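Local coordinates for dual specificity protein phosphatase 12 (Homo sapiens, PDB 4KI9), which removes phosphate from phosphotyrosine and from phosphoserine or phosphothreonine residues of proteins, here represented by its catalytic domain, at residues M1-V4 and L8-G11; D48-F53 and E81-L86; S66-A71 and K137-M142. The protein carries 2 engineered substitutions. One frame throughout, in Å; residues are numbered along the deposited sequence.

Overall arrangement
Two of the three contacts lie on the central sheet and the third between helices. Contact 1 is a partly buried backbone pairing, a hairpin at one edge of the central sheet, built on three main-chain hydrogen bonds. Contact 2 lies at the surface, where a single cation-pi stack spans from edge strand 50-55 to Arg83, in the turn that leads into strand 84-88. Contact 3 is buried and joins two helices through one aromatic ring and a carboxylate. Contacts 1 and 2 share the sheet, strands 8-11 and 84-88 being neighbours in it. Contacts 2 and 3 meet where Leu52 packs on the backbone of the engineered Ala71, whereas contacts 1 and 3 lie on opposite sides of the chain's centre, nearest atoms about 9 Å apart.

Contact 1. Residues M1-V4 and L8-G11; sequences MLEV and LYFG
Leu2 and Phe10 form an antiparallel hydrogen-bonded pair, Leu2 N to Phe10 O at 2.8 Å and Phe10 N to Leu2 O at 2.9 Å, and a third bond from Val4 N to Leu8 O (2.8 Å) continues the ladder past the non-hydrogen-bonded pair Glu3 and Tyr9. On the face carrying Glu3 and Tyr9, the Glu3 chain runs extended over one face of the tyrosine ring, Glu3 CB lying 3.7 Å from Tyr9 CE2. Met1 reaches the same ring obliquely in a Met-aromatic contact, SD 4.8 Å from the ring centroid; its bend at chi3 (70°) brings CE to 3.7 Å from Tyr9 CD2. At the corner where the chain turns, Val4 CG2 meets the edge of the Phe10 ring, 3.4 Å from Phe10 CD1; on the face of Leu2 and Phe10, Leu2 CB lies near Phe10 CE1. This is the N-terminal beta hairpin of the domain. Strand 8-11 continues the sheet by backbone bonds to Val85, Val87 and Ser89, which brings Gly11 close to the substrate-binding loop at Gly92. Phe10, Leu8 and Val4 pack on helix 95-108, whereas Met1 and Tyr9 lean on helix 19-25 and strand 27-34.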
loop_
_atom_site.group_PDB
_atom_site.type_symbol
_atom_site.label_atom_id
_atom_site.label_comp_id
_atom_site.label_asym_id
_atom_site.label_seq_id
_atom_site.Cartn_x
_atom_site.Cartn_y
_atom_site.Cartn_z
ATOM N N MET A 1 -11.563 -5.372 7.957
ATOM C CA MET A 1 -10.879 -4.084 7.991
ATOM C C MET A 1 -10.196 -3.855 9.330
ATOM O O MET A 1 -10.807 -3.999 10.392
ATOM C CB MET A 1 -11.856 -2.950 7.691
ATOM C CG MET A 1 -11.193 -1.614 7.434
ATOM S SD MET A 1 -12.406 -0.318 7.132
ATOM C CE MET A 1 -13.133 -0.146 8.755
ATOM N N LEU A 2 -8.919 -3.498 9.263
ATOM C CA LEU A 2 -8.077 -3.381 10.450
ATOM C C LEU A 2 -7.408 -2.016 10.514
ATOM O O LEU A 2 -6.876 -1.522 9.514
ATOM C CB LEU A 2 -7.009 -4.479 10.423
ATOM C CG LEU A 2 -6.448 -4.978 11.754
ATOM C CD1 LEU A 2 -6.071 -6.439 11.630
ATOM C CD2 LEU A 2 -5.242 -4.155 12.169
ATOM N N GLU A 3 -7.413 -1.410 11.696
ATOM C CA GLU A 3 -6.854 -0.071 11.871
ATOM C C GLU A 3 -5.352 -0.096 12.153
ATOM O O GLU A 3 -4.918 -0.727 13.107
ATOM C CB GLU A 3 -7.573 0.639 13.009
ATOM C CG GLU A 3 -7.042 2.027 13.304
ATOM C CD GLU A 3 -7.987 2.821 14.179
ATOM O OE1 GLU A 3 -7.727 4.018 14.415
ATOM O OE2 GLU A 3 -8.996 2.242 14.624
ATOM N N VAL A 4 -4.569 0.600 11.330
ATOM C CA VAL A 4 -3.109 0.597 11.440
ATOM C C VAL A 4 -2.658 1.696 12.387
ATOM O O VAL A 4 -1.700 1.542 13.146
ATOM C CB VAL A 4 -2.435 0.862 10.072
ATOM C CG1 VAL A 4 -0.918 0.812 10.207
ATOM C CG2 VAL A 4 -2.903 -0.138 9.044
ATOM N N LEU A 8 -6.357 5.379 9.475
ATOM C CA LEU A 8 -5.713 4.579 8.427
ATOM C C LEU A 8 -6.013 3.084 8.594
ATOM O O LEU A 8 -5.615 2.459 9.584
ATOM C CB LEU A 8 -4.202 4.840 8.420
ATOM C CG LEU A 8 -3.356 4.650 7.151
ATOM C CD1 LEU A 8 -2.086 3.879 7.465
ATOM C CD2 LEU A 8 -4.100 4.025 5.970
ATOM N N TYR A 9 -6.699 2.517 7.607
ATOM C CA TYR A 9 -7.200 1.150 7.689
ATOM C C TYR A 9 -6.735 0.335 6.489
ATOM O O TYR A 9 -6.472 0.891 5.421
ATOM C CB TYR A 9 -8.737 1.152 7.732
ATOM C CG TYR A 9 -9.358 1.906 8.902
ATOM C CD1 TYR A 9 -9.451 3.298 8.902
ATOM C CD2 TYR A 9 -9.873 1.217 9.995
ATOM C CE1 TYR A 9 -10.029 3.982 9.968
ATOM C CE2 TYR A 9 -10.442 1.885 11.063
ATOM C CZ TYR A 9 -10.522 3.262 11.048
ATOM O OH TYR A 9 -11.100 3.908 12.114
ATOM N N PHE A 10 -6.623 -0.981 6.663
ATOM C CA PHE A 10 -6.396 -1.864 5.529
ATOM C C PHE A 10 -7.223 -3.139 5.659
ATOM O O PHE A 10 -7.631 -3.514 6.758
ATOM C CB PHE A 10 -4.905 -2.167 5.320
ATOM C CG PHE A 10 -4.363 -3.267 6.201
ATOM C CD1 PHE A 10 -3.932 -2.992 7.487
ATOM C CD2 PHE A 10 -4.254 -4.568 5.730
ATOM C CE1 PHE A 10 -3.420 -3.999 8.300
ATOM C CE2 PHE A 10 -3.747 -5.584 6.542
ATOM C CZ PHE A 10 -3.329 -5.295 7.824
ATOM N N GLY A 11 -7.491 -3.790 4.534
ATOM C CA GLY A 11 -8.312 -4.990 4.546
ATOM C C GLY A 11 -8.396 -5.620 3.174
ATOM O O GLY A 11 -7.665 -5.234 2.264
#

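Contact 2. Residues D48-F53 and E81-L86; sequences DLWRLF and EGRAVL
Trp50 and Arg83 meet by side chains alone, because their segments lead into strands 50-55 and 84-88, which run parallel in the sheet with strand 27-34 between them; the nearest CA atoms, those of Trp50 and Val85, are 9.3 Å apart. Arg83 follows the Schellman motif that ends helix 68-80, where Gly82 takes a positive phi (79°). From there its chain runs extended from CG to NE and lays the guanidinium over one face of the indole, the two planes 28° apart. The overlap is with the six-membered ring: Arg83 CZ stands 3.7 Å from its centroid in a cation-pi interaction, and Arg83 NE comes within 3.3 Å of Trp50 CZ3. Farther back along the chain, Arg83 CD adds a CH-pi contact at 4.0 Å from the same centroid, while Arg83 NH1 lies 3.4 Å from Trp50 CZ2 near the rim. The other face of the guanidinium carries Glu81 CB, 3.4 Å above its plane, so this cation is layered between the indole and the aliphatic part of Glu81. A serine in place of Arg83 would probably leave the six-membered ring of Trp50 without its cationic cover and Glu81 CB without the flat group it packs on. Trp50 and Ala84 both hydrogen-bond through the backbone to Thr28, and Arg83 packs on that residue too. The stack thus spans the end of strand 27-34, while Phe74 of helix 68-80, the helix of the beta-alpha-beta crossover from strand 50-55 to 84-88, also touches Trp50.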
loop_
_atom_site.group_PDB
_atom_site.type_symbol
_atom_site.label_atom_id
_atom_site.label_comp_id
_atom_site.label_asym_id
_atom_site.label_seq_id
_atom_site.Cartn_x
_atom_site.Cartn_y
_atom_site.Cartn_z
ATOM N N ASP A 48 -18.591 13.025 -0.527
ATOM C CA ASP A 48 -17.595 13.039 -1.597
ATOM C C ASP A 48 -16.560 11.954 -1.293
ATOM O O ASP A 48 -16.096 11.847 -0.157
ATOM C CB ASP A 48 -16.856 14.369 -1.641
ATOM C CG ASP A 48 -17.727 15.517 -2.066
ATOM O OD1 ASP A 48 -18.825 15.294 -2.606
ATOM O OD2 ASP A 48 -17.290 16.663 -1.855
ATOM N N LEU A 49 -16.181 11.171 -2.300
ATOM C CA LEU A 49 -15.232 10.071 -2.105
ATOM C C LEU A 49 -14.049 10.175 -3.060
ATOM O O LEU A 49 -14.248 10.325 -4.269
ATOM C CB LEU A 49 -15.944 8.744 -2.374
ATOM C CG LEU A 49 -16.430 7.867 -1.223
ATOM C CD1 LEU A 49 -16.981 8.693 -0.076
ATOM C CD2 LEU A 49 -17.485 6.898 -1.751
ATOM N N TRP A 50 -12.829 10.087 -2.528
ATOM C CA TRP A 50 -11.616 10.064 -3.355
ATOM C C TRP A 50 -11.110 8.631 -3.491
ATOM O O TRP A 50 -11.121 7.876 -2.525
ATOM C CB TRP A 50 -10.510 10.895 -2.704
ATOM C CG TRP A 50 -10.726 12.374 -2.732
ATOM C CD1 TRP A 50 -10.158 13.270 -3.596
ATOM C CD2 TRP A 50 -11.558 13.139 -1.843
ATOM N NE1 TRP A 50 -10.597 14.548 -3.305
ATOM C CE2 TRP A 50 -11.455 14.491 -2.239
ATOM C CE3 TRP A 50 -12.388 12.809 -0.765
ATOM C CZ2 TRP A 50 -12.145 15.506 -1.585
ATOM C CZ3 TRP A 50 -13.063 13.820 -0.110
ATOM C CH2 TRP A 50 -12.946 15.153 -0.527
ATOM N N ARG A 51 -10.644 8.261 -4.683
ATOM C CA ARG A 51 -10.117 6.927 -4.907
ATOM C C ARG A 51 -8.821 6.977 -5.694
ATOM O O ARG A 51 -8.589 7.900 -6.478
ATOM C CB ARG A 51 -11.124 6.068 -5.690
ATOM C CG ARG A 51 -12.409 5.685 -4.926
ATOM C CD ARG A 51 -13.371 4.931 -5.845
ATOM N NE ARG A 51 -14.620 4.539 -5.195
ATOM C CZ ARG A 51 -14.796 3.388 -4.550
ATOM N NH1 ARG A 51 -13.795 2.522 -4.459
ATOM N NH2 ARG A 51 -15.968 3.101 -3.991
ATOM N N LEU A 52 -7.979 5.977 -5.470
ATOM C CA LEU A 52 -6.843 5.710 -6.339
ATOM C C LEU A 52 -6.827 4.212 -6.619
ATOM O O LEU A 52 -6.824 3.380 -5.695
ATOM C CB LEU A 52 -5.525 6.138 -5.676
ATOM C CG LEU A 52 -4.274 5.681 -6.433
ATOM C CD1 LEU A 52 -4.197 6.320 -7.806
ATOM C CD2 LEU A 52 -3.014 5.969 -5.631
ATOM N N PHE A 53 -6.839 3.863 -7.893
ATOM C CA PHE A 53 -6.730 2.468 -8.281
ATOM C C PHE A 53 -5.321 2.148 -8.792
ATOM O O PHE A 53 -4.835 2.788 -9.709
ATOM C CB PHE A 53 -7.785 2.140 -9.341
ATOM C CG PHE A 53 -7.626 0.768 -9.947
ATOM C CD1 PHE A 53 -7.516 0.608 -11.318
ATOM C CD2 PHE A 53 -7.603 -0.356 -9.141
ATOM C CE1 PHE A 53 -7.362 -0.656 -11.876
ATOM C CE2 PHE A 53 -7.442 -1.620 -9.686
ATOM C CZ PHE A 53 -7.326 -1.771 -11.059
ATOM N N GLU A 81 -5.358 15.954 5.094
ATOM C CA GLU A 81 -6.607 16.696 4.986
ATOM C C GLU A 81 -7.631 16.256 6.028
ATOM O O GLU A 81 -8.757 16.753 6.042
ATOM C CB GLU A 81 -7.189 16.535 3.575
ATOM C CG GLU A 81 -7.270 17.817 2.782
ATOM C CD GLU A 81 -5.923 18.311 2.309
ATOM O OE1 GLU A 81 -5.826 19.501 1.931
ATOM O OE2 GLU A 81 -4.965 17.510 2.302
ATOM N N GLY A 82 -7.243 15.334 6.904
ATOM C CA GLY A 82 -8.148 14.833 7.932
ATOM C C GLY A 82 -9.154 13.792 7.453
ATOM O O GLY A 82 -10.179 13.583 8.096
ATOM N N ARG A 83 -8.872 13.136 6.327
ATOM C CA ARG A 83 -9.750 12.083 5.810
ATOM C C ARG A 83 -9.289 10.705 6.292
ATOM O O ARG A 83 -8.084 10.438 6.367
ATOM C CB ARG A 83 -9.790 12.112 4.273
ATOM C CG ARG A 83 -10.275 13.431 3.709
ATOM C CD ARG A 83 -10.197 13.503 2.181
ATOM N NE ARG A 83 -10.520 14.865 1.758
ATOM C CZ ARG A 83 -9.710 15.669 1.072
ATOM N NH1 ARG A 83 -10.113 16.897 0.771
ATOM N NH2 ARG A 83 -8.513 15.255 0.676
ATOM N N ALA A 84 -10.236 9.834 6.634
ATOM C CA ALA A 84 -9.894 8.436 6.934
ATOM C C ALA A 84 -9.722 7.652 5.641
ATOM O O ALA A 84 -10.508 7.810 4.694
ATOM C CB ALA A 84 -10.951 7.783 7.807
ATOM N N VAL A 85 -8.707 6.794 5.620
ATOM C CA VAL A 85 -8.293 6.088 4.413
ATOM C C VAL A 85 -8.399 4.565 4.557
ATOM O O VAL A 85 -8.006 3.999 5.579
ATOM C CB VAL A 85 -6.818 6.430 4.082
ATOM C CG1 VAL A 85 -6.311 5.595 2.915
ATOM C CG2 VAL A 85 -6.680 7.894 3.780
ATOM N N LEU A 86 -8.931 3.908 3.530
ATOM C CA LEU A 86 -8.881 2.449 3.433
ATOM C C LEU A 86 -7.950 2.060 2.294
ATOM O O LEU A 86 -8.082 2.570 1.180
ATOM C CB LEU A 86 -10.277 1.885 3.155
ATOM C CG LEU A 86 -10.306 0.374 2.845
ATOM C CD1 LEU A 86 -9.825 -0.466 4.039
ATOM C CD2 LEU A 86 -11.691 -0.079 2.382
#

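Contact 3. Residues S66-A71 and K137-M142; sequences SHLDRA and KLYQAM. Engineered in segment 66-71: Ala71 (natural residue Cys).
One face of the Tyr139 ring is covered by Leu68 and an edge is met by Asp69, so that consecutive residues of one helix hold the same phenol. Leu68 CD1 stands 3.9 Å from the ring centroid, 15° off the normal, a CH-pi contact made over the face, offset toward CG. Closer to the hydroxyl end, Leu68 CB lies 3.8 Å from Tyr139 CE1. With CG anti to the backbone N (chi1 -163°), Tyr139 sends its ring across to helix 68-80. There its hydroxyl donates to Asp69 OD2, 2.7 Å away and nearly in line with the C-O bond of that acceptor. Asp69 OD2 lies at the ring edge, near its plane, while the carboxylate plane is turned 53° from the ring. Asp69 OD2 also forms a salt bridge with Lys106, and OD1 accepts from Val146 N; these three partners fix the carboxylate's rotation, and the lysine probably favours its charged form. The nearby charge of Asp69 would in turn be expected to discourage ionisation of the phenol. The contact thus joins the first turn of helix 68-80 to the last turn of helix 130-141. Helix 95-108 lies beside both, receiving Leu68 on Ile99 and Ala102 and Tyr139 on Lys106, while Leu65 also packs against the tyrosine.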
loop_
_atom_site.group_PDB
_atom_site.type_symbol
_atom_site.label_atom_id
_atom_site.label_comp_id
_atom_site.label_asym_id
_atom_site.label_seq_id
_atom_site.Cartn_x
_atom_site.Cartn_y
_atom_site.Cartn_z
ATOM N N SER A 66 7.313 0.896 -8.623
ATOM C CA SER A 66 7.180 2.082 -9.458
ATOM C C SER A 66 5.967 2.933 -9.076
ATOM O O SER A 66 5.933 4.122 -9.371
ATOM C CB SER A 66 7.101 1.679 -10.937
ATOM O OG SER A 66 8.323 1.068 -11.355
ATOM N N HIS A 67 4.990 2.320 -8.407
ATOM C CA HIS A 67 3.757 3.015 -7.994
ATOM C C HIS A 67 3.730 3.497 -6.542
ATOM O O HIS A 67 2.753 4.127 -6.114
ATOM C CB HIS A 67 2.546 2.106 -8.232
ATOM C CG HIS A 67 2.422 1.648 -9.643
ATOM N ND1 HIS A 67 3.045 0.510 -10.110
ATOM C CD2 HIS A 67 1.801 2.200 -10.710
ATOM C CE1 HIS A 67 2.777 0.362 -11.394
ATOM N NE2 HIS A 67 2.026 1.374 -11.784
ATOM N N LEU A 68 4.787 3.212 -5.784
ATOM C CA LEU A 68 4.769 3.455 -4.346
ATOM C C LEU A 68 4.691 4.930 -3.955
ATOM O O LEU A 68 3.982 5.270 -3.020
ATOM C CB LEU A 68 5.966 2.783 -3.634
ATOM C CG LEU A 68 5.984 1.253 -3.614
ATOM C CD1 LEU A 68 7.264 0.712 -2.909
ATOM C CD2 LEU A 68 4.699 0.702 -2.980
ATOM N N ASP A 69 5.434 5.802 -4.630
ATOM C CA ASP A 69 5.343 7.218 -4.306
ATOM C C ASP A 69 3.937 7.785 -4.580
ATOM O O ASP A 69 3.443 8.564 -3.786
ATOM C CB ASP A 69 6.411 8.038 -5.023
ATOM C CG ASP A 69 7.791 7.945 -4.341
ATOM O OD1 ASP A 69 8.785 8.315 -4.980
ATOM O OD2 ASP A 69 7.883 7.505 -3.179
ATOM N N ARG A 70 3.301 7.369 -5.678
ATOM C CA ARG A 70 1.918 7.784 -5.988
ATOM C C ARG A 70 0.943 7.289 -4.917
ATOM O O ARG A 70 0.067 8.022 -4.443
ATOM C CB ARG A 70 1.475 7.197 -7.333
ATOM C CG ARG A 70 2.081 7.835 -8.592
ATOM C CD ARG A 70 1.820 6.901 -9.812
ATOM N NE ARG A 70 2.075 7.567 -11.084
ATOM C CZ ARG A 70 1.717 7.101 -12.284
ATOM N NH1 ARG A 70 1.075 5.938 -12.416
ATOM N NH2 ARG A 70 2.007 7.808 -13.370
ATOM N N ALA A 71 1.096 6.034 -4.533
ATOM C CA ALA A 71 0.210 5.436 -3.551
ATOM C C ALA A 71 0.384 6.136 -2.212
ATOM O O ALA A 71 -0.598 6.516 -1.569
ATOM C CB ALA A 71 0.528 3.946 -3.407
ATOM N N LYS A 137 12.678 -3.199 0.050
ATOM C CA LYS A 137 14.083 -3.037 0.416
ATOM C C LYS A 137 14.759 -2.065 -0.542
ATOM O O LYS A 137 15.538 -1.210 -0.121
ATOM C CB LYS A 137 14.798 -4.403 0.453
ATOM C CG LYS A 137 14.348 -5.224 1.647
ATOM C CD LYS A 137 15.040 -6.580 1.731
ATOM C CE LYS A 137 14.485 -7.363 2.904
ATOM N NZ LYS A 137 14.701 -8.825 2.760
ATOM N N LEU A 138 14.421 -2.167 -1.829
ATOM C CA LEU A 138 14.936 -1.228 -2.821
ATOM C C LEU A 138 14.449 0.190 -2.543
ATOM O O LEU A 138 15.210 1.140 -2.658
ATOM C CB LEU A 138 14.515 -1.635 -4.229
ATOM C CG LEU A 138 14.994 -3.018 -4.687
ATOM C CD1 LEU A 138 14.745 -3.164 -6.155
ATOM C CD2 LEU A 138 16.471 -3.244 -4.367
ATOM N N TYR A 139 13.169 0.314 -2.203
ATOM C CA TYR A 139 12.561 1.586 -1.809
ATOM C C TYR A 139 13.345 2.259 -0.674
ATOM O O TYR A 139 13.678 3.432 -0.766
ATOM C CB TYR A 139 11.117 1.330 -1.376
ATOM C CG TYR A 139 10.183 2.535 -1.318
ATOM C CD1 TYR A 139 10.034 3.390 -2.410
ATOM C CD2 TYR A 139 9.391 2.758 -0.195
ATOM C CE1 TYR A 139 9.141 4.462 -2.371
ATOM C CE2 TYR A 139 8.497 3.831 -0.140
ATOM C CZ TYR A 139 8.371 4.666 -1.234
ATOM O OH TYR A 139 7.486 5.718 -1.190
ATOM N N GLN A 140 13.638 1.513 0.388
ATOM C CA GLN A 140 14.479 2.009 1.480
ATOM C C GLN A 140 15.877 2.394 0.969
ATOM O O GLN A 140 16.373 3.497 1.229
ATOM C CB GLN A 140 14.598 0.948 2.583
ATOM C CG GLN A 140 15.552 1.314 3.731
ATOM C CD GLN A 140 15.658 0.210 4.772
ATOM O OE1 GLN A 140 14.778 -0.647 4.874
ATOM N NE2 GLN A 140 16.741 0.226 5.550
ATOM N N ALA A 141 16.503 1.484 0.232
ATOM C CA ALA A 141 17.846 1.730 -0.289
ATOM C C ALA A 141 17.908 2.994 -1.151
ATOM O O ALA A 141 18.943 3.645 -1.219
ATOM C CB ALA A 141 18.354 0.514 -1.072
ATOM N N MET A 142 16.799 3.342 -1.801
ATOM C CA MET A 142 16.724 4.577 -2.592
ATOM C C MET A 142 16.399 5.826 -1.750
ATOM O O MET A 142 16.320 6.937 -2.269
ATOM C CB MET A 142 15.707 4.428 -3.735
ATOM C CG MET A 142 16.151 3.497 -4.878
ATOM S SD MET A 142 14.968 3.457 -6.270
ATOM C CE MET A 142 13.609 2.584 -5.505
#